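Intracellular sulfur oxidation protein dsrF (PDB 2HY5) is of unknown function but could take part in the oxidation of intracellular sulfur, and is assembled with the partner proteins DsrE and DsrH. Local coordinates at residues Met9-Lys14 and Glu125-Ser130; Val41-Asp46 and Ile80-Asp85; Val98-Glu103 and Asn113-Ile118. All blocks are in the same frame, centred on the assembly; numbering follows the deposited sequence.

Contact 1 of 3, residues Met9-Lys14 and Glu125-Ser130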
ATOM      1  N   MET B   9      18.707  13.476  -3.378  1.00  9.96           N
ATOM      2  CA  MET B   9      18.846  12.093  -2.925  1.00 10.05           C
ATOM      3  C   MET B   9      17.612  11.313  -3.343  1.00  9.45           C
ATOM      4  O   MET B   9      16.490  11.791  -3.199  1.00  8.79           O
ATOM      5  CB  MET B   9      18.976  12.002  -1.395  1.00 13.30           C
ATOM      6  CG  MET B   9      18.930  10.555  -0.881  1.00 16.41           C
ATOM      7  SD  MET B   9      18.987  10.346   0.915  1.00 16.92           S
ATOM      8  CE  MET B   9      20.708  10.567   1.203  1.00 20.90           C
ATOM      9  N   TYR B  10      17.827  10.116  -3.874  1.00 10.51           N
ATOM     10  CA  TYR B  10      16.735   9.238  -4.275  1.00 10.66           C
ATOM     11  C   TYR B  10      16.749   8.112  -3.259  1.00 10.41           C
ATOM     12  O   TYR B  10      17.644   7.272  -3.279  1.00 13.00           O
ATOM     13  CB  TYR B  10      16.987   8.699  -5.682  1.00 12.18           C
ATOM     14  CG  TYR B  10      16.813   9.753  -6.744  1.00 14.85           C
ATOM     15  CD1 TYR B  10      15.558  10.009  -7.291  1.00 15.93           C
ATOM     16  CD2 TYR B  10      17.893  10.522  -7.180  1.00 15.52           C
ATOM     17  CE1 TYR B  10      15.377  11.004  -8.247  1.00 18.07           C
ATOM     18  CE2 TYR B  10      17.722  11.524  -8.138  1.00 17.22           C
ATOM     19  CZ  TYR B  10      16.459  11.756  -8.666  1.00 18.08           C
ATOM     20  OH  TYR B  10      16.272  12.742  -9.610  1.00 22.85           O
ATOM     21  N   LEU B  11      15.766   8.118  -2.365  1.00  9.38           N
ATOM     22  CA  LEU B  11      15.668   7.124  -1.301  1.00  9.32           C
ATOM     23  C   LEU B  11      14.814   5.920  -1.677  1.00 10.24           C
ATOM     24  O   LEU B  11      13.587   6.001  -1.693  1.00  9.96           O
ATOM     25  CB  LEU B  11      15.098   7.782  -0.043  1.00 13.69           C
ATOM     26  CG  LEU B  11      14.895   6.919   1.202  1.00 14.01           C
ATOM     27  CD1 LEU B  11      16.221   6.361   1.670  1.00 16.79           C
ATOM     28  CD2 LEU B  11      14.253   7.763   2.293  1.00 17.61           C
ATOM     29  N   ASN B  12      15.480   4.804  -1.966  1.00  8.04           N
ATOM     30  CA  ASN B  12      14.817   3.558  -2.341  1.00  8.26           C
ATOM     31  C   ASN B  12      14.755   2.604  -1.155  1.00  6.93           C
ATOM     32  O   ASN B  12      15.787   2.158  -0.664  1.00  8.03           O
ATOM     33  CB  ASN B  12      15.574   2.900  -3.493  1.00  9.22           C
ATOM     34  CG  ASN B  12      15.434   3.667  -4.784  1.00 14.39           C
ATOM     35  OD1 ASN B  12      14.323   3.962  -5.222  1.00 16.34           O
ATOM     36  ND2 ASN B  12      16.560   3.993  -5.406  1.00 16.34           N
ATOM     37  N   ARG B  13      13.546   2.276  -0.712  1.00  5.25           N
ATOM     38  CA  ARG B  13      13.374   1.398   0.439  1.00  7.12           C
ATOM     39  C   ARG B  13      12.449   0.208   0.225  1.00  8.13           C
ATOM     40  O   ARG B  13      12.246  -0.584   1.144  1.00  8.95           O
ATOM     41  CB  ARG B  13      12.860   2.211   1.633  1.00  9.77           C
ATOM     42  CG  ARG B  13      13.845   3.250   2.154  1.00 10.68           C
ATOM     43  CD  ARG B  13      13.256   4.018   3.335  1.00 12.22           C
ATOM     44  NE  ARG B  13      12.814   3.118   4.397  1.00 13.05           N
ATOM     45  CZ  ARG B  13      11.553   3.001   4.800  1.00 17.71           C
ATOM     46  NH1 ARG B  13      10.600   3.733   4.234  1.00 19.83           N
ATOM     47  NH2 ARG B  13      11.239   2.146   5.763  1.00 19.50           N
ATOM     48  N   LYS B  14      11.886   0.075  -0.970  1.00  9.47           N
ATOM     49  CA  LYS B  14      10.973  -1.031  -1.238  1.00 10.83           C
ATOM     50  C   LYS B  14      11.540  -2.094  -2.173  1.00  9.70           C
ATOM     51  O   LYS B  14      12.346  -1.806  -3.060  1.00  9.75           O
ATOM     52  CB  LYS B  14       9.655  -0.494  -1.805  1.00 23.81           C
ATOM     53  CG  LYS B  14       8.934   0.451  -0.854  1.00 28.15           C
ATOM     54  CD  LYS B  14       7.640   0.962  -1.455  1.00 31.14           C
ATOM     55  CE  LYS B  14       6.975   2.000  -0.561  1.00 33.32           C
ATOM     56  NZ  LYS B  14       6.614   1.455   0.776  1.00 36.52           N
ATOM     57  N   GLU B 125      24.667  11.050   7.284  1.00 11.76           N
ATOM     58  CA  GLU B 125      25.420  12.192   6.777  1.00 12.53           C
ATOM     59  C   GLU B 125      24.933  12.576   5.389  1.00 12.32           C
ATOM     60  O   GLU B 125      24.729  13.756   5.097  1.00 13.24           O
ATOM     61  CB  GLU B 125      26.915  11.864   6.728  1.00 23.21           C
ATOM     62  CG  GLU B 125      27.793  13.042   6.329  1.00 30.04           C
ATOM     63  CD  GLU B 125      29.275  12.703   6.318  1.00 35.27           C
ATOM     64  OE1 GLU B 125      30.093  13.623   6.091  1.00 37.93           O
ATOM     65  OE2 GLU B 125      29.627  11.521   6.532  1.00 37.20           O
ATOM     66  N   LEU B 126      24.750  11.578   4.532  1.00 10.80           N
ATOM     67  CA  LEU B 126      24.277  11.826   3.176  1.00 11.27           C
ATOM     68  C   LEU B 126      22.899  12.475   3.221  1.00 11.45           C
ATOM     69  O   LEU B 126      22.600  13.374   2.434  1.00 12.20           O
ATOM     70  CB  LEU B 126      24.229  10.514   2.387  1.00 15.75           C
ATOM     71  CG  LEU B 126      25.593   9.900   2.068  1.00 18.67           C
ATOM     72  CD1 LEU B 126      25.417   8.481   1.553  1.00 20.12           C
ATOM     73  CD2 LEU B 126      26.317  10.771   1.043  1.00 21.68           C
ATOM     74  N   MET B 127      22.058  12.024   4.149  1.00 11.79           N
ATOM     75  CA  MET B 127      20.720  12.591   4.283  1.00 10.28           C
ATOM     76  C   MET B 127      20.830  14.076   4.654  1.00 11.22           C
ATOM     77  O   MET B 127      20.149  14.918   4.075  1.00 10.50           O
ATOM     78  CB  MET B 127      19.922  11.828   5.348  1.00 11.79           C
ATOM     79  CG  MET B 127      19.704  10.348   5.011  1.00 10.84           C
ATOM     80  SD  MET B 127      18.818   9.408   6.283  1.00  8.17           S
ATOM     81  CE  MET B 127      17.922   8.239   5.244  1.00 12.02           C
ATOM     82  N   ASN B 128      21.706  14.392   5.604  1.00 11.82           N
ATOM     83  CA  ASN B 128      21.901  15.775   6.042  1.00 14.30           C
ATOM     84  C   ASN B 128      22.492  16.702   4.982  1.00 15.51           C
ATOM     85  O   ASN B 128      22.407  17.926   5.103  1.00 16.69           O
ATOM     86  CB  ASN B 128      22.780  15.810   7.295  1.00 11.53           C
ATOM     87  CG  ASN B 128      21.992  15.566   8.561  1.00 13.69           C
ATOM     88  OD1 ASN B 128      22.416  14.811   9.441  1.00 16.29           O
ATOM     89  ND2 ASN B 128      20.842  16.216   8.669  1.00 10.45           N
ATOM     90  N   GLU B 129      23.094  16.128   3.946  1.00 12.80           N
ATOM     91  CA  GLU B 129      23.692  16.939   2.891  1.00 13.62           C
ATOM     92  C   GLU B 129      22.735  17.196   1.731  1.00 12.90           C
ATOM     93  O   GLU B 129      23.005  18.033   0.871  1.00 13.12           O
ATOM     94  CB  GLU B 129      24.957  16.262   2.354  1.00 29.68           C
ATOM     95  CG  GLU B 129      26.060  16.082   3.385  1.00 36.21           C
ATOM     96  CD  GLU B 129      27.332  15.519   2.781  1.00 40.53           C
ATOM     97  OE1 GLU B 129      27.283  14.412   2.202  1.00 43.88           O
ATOM     98  OE2 GLU B 129      28.384  16.185   2.888  1.00 44.73           O
ATOM     99  N   SER B 130      21.608  16.497   1.717  1.00 12.48           N
ATOM    100  CA  SER B 130      20.647  16.645   0.631  1.00 13.06           C
ATOM    101  C   SER B 130      19.753  17.872   0.718  1.00 12.60           C
ATOM    102  O   SER B 130      19.327  18.276   1.798  1.00 12.85           O
ATOM    103  CB  SER B 130      19.777  15.390   0.542  1.00 20.95           C
ATOM    104  OG  SER B 130      20.582  14.233   0.374  1.00 23.12           O
TER
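The flat group that matters here is the peptide joining Leu126 to Met127 on the last turn of helix 120-129, and the end methyl of Met9 lies over one of its faces. Met9 CE is 3.5 Å from Leu126 C. On that same face Ser130 OG donates to Leu126 O at 3.0 Å, whereas Glu129 N reaches the same oxygen from the opposite face, at 3.2 Å. Two donors thus grip one carbonyl at the end of the helix, and the serine hydroxyl is satisfied without a partner on the strand. This suits serine, whose short side chain can fold back on the turn it follows while its OG still packs 3.3 Å from Met9 CB.

Met9 reaches the helix with an unbranched, flexible side chain: CG stands anti to the backbone N (chi1 172°), SD continues the extended chain, and a bend at chi3 of -79° turns CE onto the helix. There CE also touches Leu126 CB at 3.7 Å and Met127 CG at 3.9 Å. The two methionines cross obliquely. Farther along the strand, Leu11 CD1 meets Met127 CE more loosely, at 4.4 Å. Every residue that touches is buried, which suits the apolar methionines and leucines, while the one hydroxyl among them, Ser130 OG, has Leu126 O as its partner.

DsrH completes the surroundings: its Gln99 packs on Met127, and its Thr97 hydrogen-bonds Ser130 O. Strand 7-12 is an inner strand, between 38-43 and the neighbouring strand 132-135, to which Met9 is bonded. In this open parallel alpha/beta sheet, helix 120-129 makes the long parallel crossover from one outermost strand, 115-118, to the other, 132-135, and passes over the strands between.

Contact 2 of 3, residues Val41-Asp46 and Ile80-Asp85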
ATOM      1  N   VAL B  41      21.962   8.026  -5.125  1.00  8.05           N
ATOM      2  CA  VAL B  41      20.866   7.082  -5.011  1.00  8.07           C
ATOM      3  C   VAL B  41      21.203   6.170  -3.850  1.00  7.50           C
ATOM      4  O   VAL B  41      22.255   5.545  -3.841  1.00  9.38           O
ATOM      5  CB  VAL B  41      20.722   6.248  -6.293  1.00  9.11           C
ATOM      6  CG1 VAL B  41      19.497   5.352  -6.195  1.00 10.82           C
ATOM      7  CG2 VAL B  41      20.618   7.168  -7.492  1.00 11.66           C
ATOM      8  N   LEU B  42      20.316   6.118  -2.865  1.00  6.98           N
ATOM      9  CA  LEU B  42      20.535   5.290  -1.688  1.00  7.33           C
ATOM     10  C   LEU B  42      19.538   4.153  -1.606  1.00  7.54           C
ATOM     11  O   LEU B  42      18.336   4.354  -1.776  1.00  8.10           O
ATOM     12  CB  LEU B  42      20.424   6.142  -0.416  1.00 13.14           C
ATOM     13  CG  LEU B  42      20.450   5.396   0.926  1.00 15.31           C
ATOM     14  CD1 LEU B  42      21.797   4.714   1.116  1.00 14.72           C
ATOM     15  CD2 LEU B  42      20.189   6.380   2.061  1.00 17.29           C
ATOM     16  N   PHE B  43      20.046   2.957  -1.349  1.00  7.90           N
ATOM     17  CA  PHE B  43      19.200   1.787  -1.206  1.00  9.09           C
ATOM     18  C   PHE B  43      19.291   1.404   0.256  1.00  8.04           C
ATOM     19  O   PHE B  43      20.366   1.091   0.764  1.00  9.16           O
ATOM     20  CB  PHE B  43      19.681   0.650  -2.109  1.00  6.92           C
ATOM     21  CG  PHE B  43      19.583   0.970  -3.573  1.00  7.79           C
ATOM     22  CD1 PHE B  43      20.571   1.714  -4.205  1.00  8.27           C
ATOM     23  CD2 PHE B  43      18.472   0.566  -4.310  1.00  8.29           C
ATOM     24  CE1 PHE B  43      20.460   2.057  -5.551  1.00 11.96           C
ATOM     25  CE2 PHE B  43      18.348   0.904  -5.655  1.00 10.80           C
ATOM     26  CZ  PHE B  43      19.345   1.650  -6.278  1.00  8.18           C
ATOM     27  N   LEU B  44      18.149   1.459   0.925  1.00  6.81           N
ATOM     28  CA  LEU B  44      18.052   1.160   2.343  1.00  8.15           C
ATOM     29  C   LEU B  44      16.898   0.200   2.606  1.00  7.22           C
ATOM     30  O   LEU B  44      15.939   0.136   1.832  1.00  7.01           O
ATOM     31  CB  LEU B  44      17.832   2.470   3.111  1.00 13.08           C
ATOM     32  CG  LEU B  44      17.483   2.425   4.600  1.00 17.50           C
ATOM     33  CD1 LEU B  44      18.663   1.885   5.396  1.00 18.82           C
ATOM     34  CD2 LEU B  44      17.112   3.828   5.071  1.00 19.37           C
ATOM     35  N   ASP B  45      16.988  -0.539   3.705  1.00  7.21           N
ATOM     36  CA  ASP B  45      15.949  -1.501   4.057  1.00  7.20           C
ATOM     37  C   ASP B  45      15.693  -2.433   2.872  1.00  5.93           C
ATOM     38  O   ASP B  45      16.647  -2.897   2.248  1.00  6.29           O
ATOM     39  CB  ASP B  45      14.671  -0.766   4.478  1.00  9.83           C
ATOM     40  CG  ASP B  45      14.855   0.029   5.771  1.00 16.13           C
ATOM     41  OD1 ASP B  45      15.549  -0.470   6.684  1.00 17.43           O
ATOM     42  OD2 ASP B  45      14.302   1.143   5.886  1.00 17.80           O
ATOM     43  N   ASP B  46      14.432  -2.708   2.543  1.00  9.23           N
ATOM     44  CA  ASP B  46      14.161  -3.613   1.425  1.00  9.26           C
ATOM     45  C   ASP B  46      14.624  -3.069   0.084  1.00  8.82           C
ATOM     46  O   ASP B  46      14.625  -3.785  -0.915  1.00  8.62           O
ATOM     47  CB  ASP B  46      12.673  -3.980   1.347  1.00 10.91           C
ATOM     48  CG  ASP B  46      12.280  -5.051   2.351  1.00 13.58           C
ATOM     49  OD1 ASP B  46      13.180  -5.706   2.914  1.00 13.45           O
ATOM     50  OD2 ASP B  46      11.063  -5.240   2.565  1.00 15.65           O
ATOM     51  N   ILE B  80      26.146   5.893  -5.811  1.00  9.82           N
ATOM     52  CA  ILE B  80      25.124   4.892  -5.534  1.00  8.24           C
ATOM     53  C   ILE B  80      25.531   4.230  -4.223  1.00  7.68           C
ATOM     54  O   ILE B  80      26.601   3.636  -4.128  1.00  9.31           O
ATOM     55  CB  ILE B  80      25.054   3.852  -6.668  1.00 13.52           C
ATOM     56  CG1 ILE B  80      24.616   4.549  -7.960  1.00 15.63           C
ATOM     57  CG2 ILE B  80      24.087   2.737  -6.302  1.00 15.01           C
ATOM     58  CD1 ILE B  80      24.526   3.629  -9.158  1.00 17.51           C
ATOM     59  N   TYR B  81      24.681   4.361  -3.210  1.00  7.22           N
ATOM     60  CA  TYR B  81      24.973   3.815  -1.888  1.00  7.46           C
ATOM     61  C   TYR B  81      24.023   2.725  -1.429  1.00  8.62           C
ATOM     62  O   TYR B  81      22.832   2.751  -1.729  1.00  7.43           O
ATOM     63  CB  TYR B  81      24.957   4.934  -0.848  1.00  9.89           C
ATOM     64  CG  TYR B  81      25.886   6.084  -1.156  1.00 12.64           C
ATOM     65  CD1 TYR B  81      25.400   7.280  -1.686  1.00 14.69           C
ATOM     66  CD2 TYR B  81      27.252   5.982  -0.906  1.00 15.60           C
ATOM     67  CE1 TYR B  81      26.254   8.349  -1.956  1.00 15.72           C
ATOM     68  CE2 TYR B  81      28.113   7.038  -1.172  1.00 16.19           C
ATOM     69  CZ  TYR B  81      27.610   8.217  -1.694  1.00 16.61           C
ATOM     70  OH  TYR B  81      28.466   9.260  -1.949  1.00 18.06           O
ATOM     71  N   VAL B  82      24.565   1.782  -0.664  1.00  9.08           N
ATOM     72  CA  VAL B  82      23.789   0.670  -0.129  1.00  8.62           C
ATOM     73  C   VAL B  82      24.086   0.550   1.360  1.00  8.45           C
ATOM     74  O   VAL B  82      25.245   0.472   1.759  1.00  8.02           O
ATOM     75  CB  VAL B  82      24.157  -0.654  -0.832  1.00 10.58           C
ATOM     76  CG1 VAL B  82      23.304  -1.789  -0.287  1.00 10.92           C
ATOM     77  CG2 VAL B  82      23.948  -0.507  -2.331  1.00 12.67           C
ATOM     78  N   ASP B  83      23.032   0.546   2.173  1.00  8.16           N
ATOM     79  CA  ASP B  83      23.163   0.456   3.627  1.00  7.15           C
ATOM     80  C   ASP B  83      23.682  -0.911   4.063  1.00  9.11           C
ATOM     81  O   ASP B  83      23.032  -1.920   3.839  1.00  8.36           O
ATOM     82  CB  ASP B  83      21.808   0.732   4.284  1.00 12.00           C
ATOM     83  CG  ASP B  83      21.884   0.730   5.795  1.00 14.43           C
ATOM     84  OD1 ASP B  83      22.633   1.562   6.352  1.00 18.29           O
ATOM     85  OD2 ASP B  83      21.198  -0.103   6.427  1.00 15.30           O
ATOM     86  N   ARG B  84      24.843  -0.941   4.713  1.00  7.63           N
ATOM     87  CA  ARG B  84      25.414  -2.221   5.133  1.00  9.01           C
ATOM     88  C   ARG B  84      24.562  -2.985   6.142  1.00  7.41           C
ATOM     89  O   ARG B  84      24.510  -4.211   6.106  1.00  8.50           O
ATOM     90  CB  ARG B  84      26.837  -2.026   5.689  1.00 13.90           C
ATOM     91  CG  ARG B  84      26.927  -1.508   7.113  1.00 18.44           C
ATOM     92  CD  ARG B  84      28.379  -1.170   7.463  1.00 19.04           C
ATOM     93  NE  ARG B  84      29.273  -2.325   7.389  1.00 20.04           N
ATOM     94  CZ  ARG B  84      29.448  -3.206   8.371  1.00 22.12           C
ATOM     95  NH1 ARG B  84      28.795  -3.068   9.516  1.00 22.51           N
ATOM     96  NH2 ARG B  84      30.280  -4.228   8.209  1.00 23.99           N
ATOM     97  N   ASP B  85      23.894  -2.275   7.041  1.00  8.12           N
ATOM     98  CA  ASP B  85      23.066  -2.942   8.039  1.00  9.85           C
ATOM     99  C   ASP B  85      21.887  -3.654   7.384  1.00  9.16           C
ATOM    100  O   ASP B  85      21.499  -4.744   7.807  1.00  9.05           O
ATOM    101  CB  ASP B  85      22.573  -1.929   9.071  1.00 20.36           C
ATOM    102  CG  ASP B  85      23.698  -1.399   9.939  1.00 26.28           C
ATOM    103  OD1 ASP B  85      23.485  -0.407  10.669  1.00 29.34           O
ATOM    104  OD2 ASP B  85      24.800  -1.986   9.898  1.00 27.79           O
TER
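Val41-Phe43 and Ile80-Val82 run as neighbouring parallel strands, their axes 4.7 Å apart and 19° askew, in register Val41 with Ile80, Leu42 with Tyr81 and Phe43 with Val82. The bonds alternate: Tyr81 N to Val41 O at 2.8 Å, Phe43 N to Tyr81 O at 2.8 Å, and Asp83 N to Phe43 O at 3.1 Å.

Phe43 turns its ring edge to the strand beside it, with Tyr81 O in the ring plane, 3.5 Å from Phe43 CD1. Its CE1 then meets Ile80 CG2 at 3.8 Å, the two side chains lying side by side and pointing the same way. On the face of the sheet that carries Leu42 and Tyr81, Leu42 CD1 touches Tyr81 CB at 3.7 Å, the chains crossing at about a right angle. Beta-branched and aromatic residues suit such extended, buried strands.

At the strand end, Asp83 CG stands opposite the backbone N (chi1 -177°), which lays the carboxylate against Leu44 CD1, 3.4 Å from Asp83 OD2; that oxygen also bonds Ser86 OG. Phe23 of the DsrH chain packs on both residues. Aspartate, short and an acceptor, suits the N-cap of helix 84-89, where its side chain caps a backbone N: a strand-to-helix junction at the C-terminal ends of the strands of a parallel alpha/beta sheet.

Contact 3 of 3, residues Val98-Glu103 and Asn113-Ile118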
ATOM      1  N   VAL B  98      24.352  -6.401  -8.080  1.00  9.37           N
ATOM      2  CA  VAL B  98      24.864  -6.173  -9.417  1.00  9.96           C
ATOM      3  C   VAL B  98      25.942  -5.101  -9.352  1.00 10.84           C
ATOM      4  O   VAL B  98      26.002  -4.310  -8.403  1.00 10.54           O
ATOM      5  CB  VAL B  98      23.759  -5.677 -10.379  1.00 13.46           C
ATOM      6  CG1 VAL B  98      22.648  -6.715 -10.485  1.00 14.46           C
ATOM      7  CG2 VAL B  98      23.209  -4.338  -9.897  1.00 13.18           C
ATOM      8  N   GLU B  99      26.806  -5.092 -10.357  1.00 12.20           N
ATOM      9  CA  GLU B  99      27.855  -4.091 -10.432  1.00 12.99           C
ATOM     10  C   GLU B  99      27.342  -3.023 -11.382  1.00 12.96           C
ATOM     11  O   GLU B  99      26.664  -3.332 -12.360  1.00 12.99           O
ATOM     12  CB  GLU B  99      29.146  -4.704 -10.978  1.00 23.33           C
ATOM     13  CG  GLU B  99      29.761  -5.753 -10.071  1.00 29.10           C
ATOM     14  CD  GLU B  99      31.083  -6.270 -10.597  1.00 35.12           C
ATOM     15  OE1 GLU B  99      31.093  -6.877 -11.689  1.00 38.75           O
ATOM     16  OE2 GLU B  99      32.114  -6.065  -9.922  1.00 38.86           O
ATOM     17  N   ILE B 100      27.650  -1.769 -11.081  1.00  9.39           N
ATOM     18  CA  ILE B 100      27.222  -0.663 -11.921  1.00  8.93           C
ATOM     19  C   ILE B 100      28.464   0.112 -12.340  1.00  9.68           C
ATOM     20  O   ILE B 100      29.117   0.760 -11.514  1.00 10.07           O
ATOM     21  CB  ILE B 100      26.245   0.256 -11.159  1.00  9.18           C
ATOM     22  CG1 ILE B 100      24.991  -0.538 -10.784  1.00  8.56           C
ATOM     23  CG2 ILE B 100      25.897   1.475 -12.009  1.00  7.76           C
ATOM     24  CD1 ILE B 100      23.968   0.257  -9.977  1.00  8.66           C
ATOM     25  N   ALA B 101      28.786   0.031 -13.628  1.00 13.01           N
ATOM     26  CA  ALA B 101      29.962   0.698 -14.177  1.00 14.52           C
ATOM     27  C   ALA B 101      29.782   2.196 -14.363  1.00 15.34           C
ATOM     28  O   ALA B 101      28.663   2.698 -14.459  1.00 15.31           O
ATOM     29  CB  ALA B 101      30.343   0.055 -15.506  1.00 15.05           C
ATOM     30  N   PHE B 102      30.902   2.904 -14.415  1.00 11.59           N
ATOM     31  CA  PHE B 102      30.892   4.348 -14.609  1.00 13.04           C
ATOM     32  C   PHE B 102      32.120   4.758 -15.397  1.00 14.36           C
ATOM     33  O   PHE B 102      33.246   4.418 -15.033  1.00 13.72           O
ATOM     34  CB  PHE B 102      30.881   5.078 -13.260  1.00 17.39           C
ATOM     35  CG  PHE B 102      30.959   6.583 -13.377  1.00 17.92           C
ATOM     36  CD1 PHE B 102      32.186   7.225 -13.509  1.00 17.68           C
ATOM     37  CD2 PHE B 102      29.800   7.355 -13.374  1.00 18.69           C
ATOM     38  CE1 PHE B 102      32.262   8.612 -13.636  1.00 17.34           C
ATOM     39  CE2 PHE B 102      29.862   8.742 -13.501  1.00 19.41           C
ATOM     40  CZ  PHE B 102      31.097   9.373 -13.633  1.00 18.02           C
ATOM     41  N   GLU B 103      31.903   5.480 -16.488  1.00 17.27           N
ATOM     42  CA  GLU B 103      33.012   5.947 -17.297  1.00 22.07           C
ATOM     43  C   GLU B 103      32.738   7.363 -17.771  1.00 24.28           C
ATOM     44  O   GLU B 103      31.607   7.709 -18.120  1.00 23.22           O
ATOM     45  CB  GLU B 103      33.244   5.029 -18.502  1.00 57.01           C
ATOM     46  CG  GLU B 103      32.210   5.148 -19.604  1.00 62.07           C
ATOM     47  CD  GLU B 103      32.630   4.418 -20.866  1.00 64.73           C
ATOM     48  OE1 GLU B 103      31.876   4.465 -21.861  1.00 66.76           O
ATOM     49  OE2 GLU B 103      33.715   3.799 -20.864  1.00 66.69           O
ATOM     50  N   ASN B 113      32.668  -0.859 -11.093  1.00 13.02           N
ATOM     51  CA  ASN B 113      31.538  -0.796 -10.177  1.00 12.32           C
ATOM     52  C   ASN B 113      31.653   0.385  -9.229  1.00 12.44           C
ATOM     53  O   ASN B 113      32.677   0.574  -8.573  1.00 15.43           O
ATOM     54  CB  ASN B 113      31.441  -2.102  -9.375  1.00 12.51           C
ATOM     55  CG  ASN B 113      30.221  -2.144  -8.466  1.00 13.55           C
ATOM     56  OD1 ASN B 113      29.215  -1.483  -8.728  1.00 11.32           O
ATOM     57  ND2 ASN B 113      30.300  -2.938  -7.404  1.00 13.41           N
ATOM     58  N   ILE B 114      30.598   1.185  -9.164  1.00 10.49           N
ATOM     59  CA  ILE B 114      30.592   2.330  -8.275  1.00 11.56           C
ATOM     60  C   ILE B 114      29.642   2.145  -7.096  1.00 10.78           C
ATOM     61  O   ILE B 114      29.512   3.030  -6.251  1.00 12.21           O
ATOM     62  CB  ILE B 114      30.251   3.637  -9.038  1.00 14.11           C
ATOM     63  CG1 ILE B 114      29.047   3.436  -9.958  1.00 17.33           C
ATOM     64  CG2 ILE B 114      31.451   4.070  -9.862  1.00 15.85           C
ATOM     65  CD1 ILE B 114      27.749   3.166  -9.251  1.00 18.85           C
ATOM     66  N   VAL B 115      28.975   0.995  -7.034  1.00 10.69           N
ATOM     67  CA  VAL B 115      28.066   0.728  -5.925  1.00  9.43           C
ATOM     68  C   VAL B 115      28.903   0.636  -4.654  1.00 11.18           C
ATOM     69  O   VAL B 115      29.817  -0.195  -4.550  1.00  9.76           O
ATOM     70  CB  VAL B 115      27.298  -0.596  -6.120  1.00 13.06           C
ATOM     71  CG1 VAL B 115      26.451  -0.891  -4.889  1.00 13.43           C
ATOM     72  CG2 VAL B 115      26.408  -0.504  -7.348  1.00 11.64           C
ATOM     73  N   GLU B 116      28.595   1.498  -3.693  1.00  8.72           N
ATOM     74  CA  GLU B 116      29.332   1.523  -2.439  1.00 10.76           C
ATOM     75  C   GLU B 116      28.492   1.181  -1.218  1.00  9.24           C
ATOM     76  O   GLU B 116      27.444   1.778  -0.986  1.00  8.02           O
ATOM     77  CB  GLU B 116      29.968   2.898  -2.242  1.00 12.96           C
ATOM     78  CG  GLU B 116      30.665   3.056  -0.906  1.00 19.04           C
ATOM     79  CD  GLU B 116      31.399   4.376  -0.781  1.00 23.17           C
ATOM     80  OE1 GLU B 116      30.746   5.439  -0.852  1.00 24.31           O
ATOM     81  OE2 GLU B 116      32.635   4.348  -0.617  1.00 24.27           O
ATOM     82  N   VAL B 117      28.969   0.218  -0.437  1.00  9.26           N
ATOM     83  CA  VAL B 117      28.291  -0.188   0.786  1.00 10.20           C
ATOM     84  C   VAL B 117      28.785   0.726   1.907  1.00 11.08           C
ATOM     85  O   VAL B 117      29.995   0.862   2.122  1.00 10.66           O
ATOM     86  CB  VAL B 117      28.606  -1.661   1.120  1.00 12.97           C
ATOM     87  CG1 VAL B 117      27.985  -2.043   2.452  1.00 15.93           C
ATOM     88  CG2 VAL B 117      28.082  -2.556   0.011  1.00 14.21           C
ATOM     89  N   ILE B 118      27.847   1.355   2.611  1.00  7.94           N
ATOM     90  CA  ILE B 118      28.190   2.277   3.688  1.00  8.13           C
ATOM     91  C   ILE B 118      27.495   1.999   5.011  1.00  8.03           C
ATOM     92  O   ILE B 118      26.448   1.353   5.059  1.00  8.19           O
ATOM     93  CB  ILE B 118      27.874   3.729   3.290  1.00  9.06           C
ATOM     94  CG1 ILE B 118      26.393   3.856   2.908  1.00  9.60           C
ATOM     95  CG2 ILE B 118      28.786   4.151   2.149  1.00  8.92           C
ATOM     96  CD1 ILE B 118      25.931   5.304   2.692  1.00  9.18           C
TER
HETATM   97  O   HOH W   1      28.003  -4.129  -6.314  1.00 15.68           O
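Asn113 lies across Glu99, and its side chain can be followed atom by atom into the opposite backbone. Its CB rests 3.8 Å from Glu99 CB, the two chains crossing at about a right angle; CB and CG of Glu99, an exposed residue, lie against the amide. Asn113 CG, held anti to the backbone N (chi1 -176°), comes 3.6 Å from Glu99 CA. OD1 then accepts twice: from Ile100 N at 2.8 Å, in a nearly straight bond (172° at the hydrogen), and from Val115 N at 3.0 Å. These donors stand above opposite faces of the amide plane, pinning the oxygen between them. ND2, the other tip, donates one hydrogen to a water 2.8 Å away, which in turn donates to Val98 O.

The bond back to Val115 N makes an Asx turn, which leads the chain into strand 115-118, the outermost strand at one end of the parallel sheet within this chain. Asparagine suits the place because one planar amide both accepts and donates: it closes the turn and ties it to the neighbouring loop.

Within the turn, Ile114 N bonds Ile100 O at 2.8 Å. Ile114 carries CG1 between its backbone N and carbonyl carbon (chi1 46°), which sets CG1 3.1 Å from Ile100 O, a tight fit. Its CD1 lies on Ile100 CG2, and its CG2 on Phe102 CB. Ile100 CD1 meets Val115 CG2 at 3.7 Å, and both Ile100 and Ile114 also pack on Ile80 of the adjoining strand.

All three contacts belong to one alpha/beta domain and reach its five-stranded parallel sheet, ordered 115-118, 79-83, 38-43, 7-12, 132-135. Contact 1 spans nearly the whole chain, from the first strand to the last helix, and encloses contacts 2 and 3, which follow in series. The centres of contacts 1 and 2 lie about 9 Å apart, of 2 and 3 about 12 Å, of 1 and 3 about 17 Å. An Arg13-Asp45 salt bridge links contacts 1 and 2; a probable hydrogen bond from Ile118 N to Val82 O joins 2 and 3. Contacts 1 and 2 lie where DsrF meets DsrH, whereas no other chain of the assembly touches the segments of contact 3.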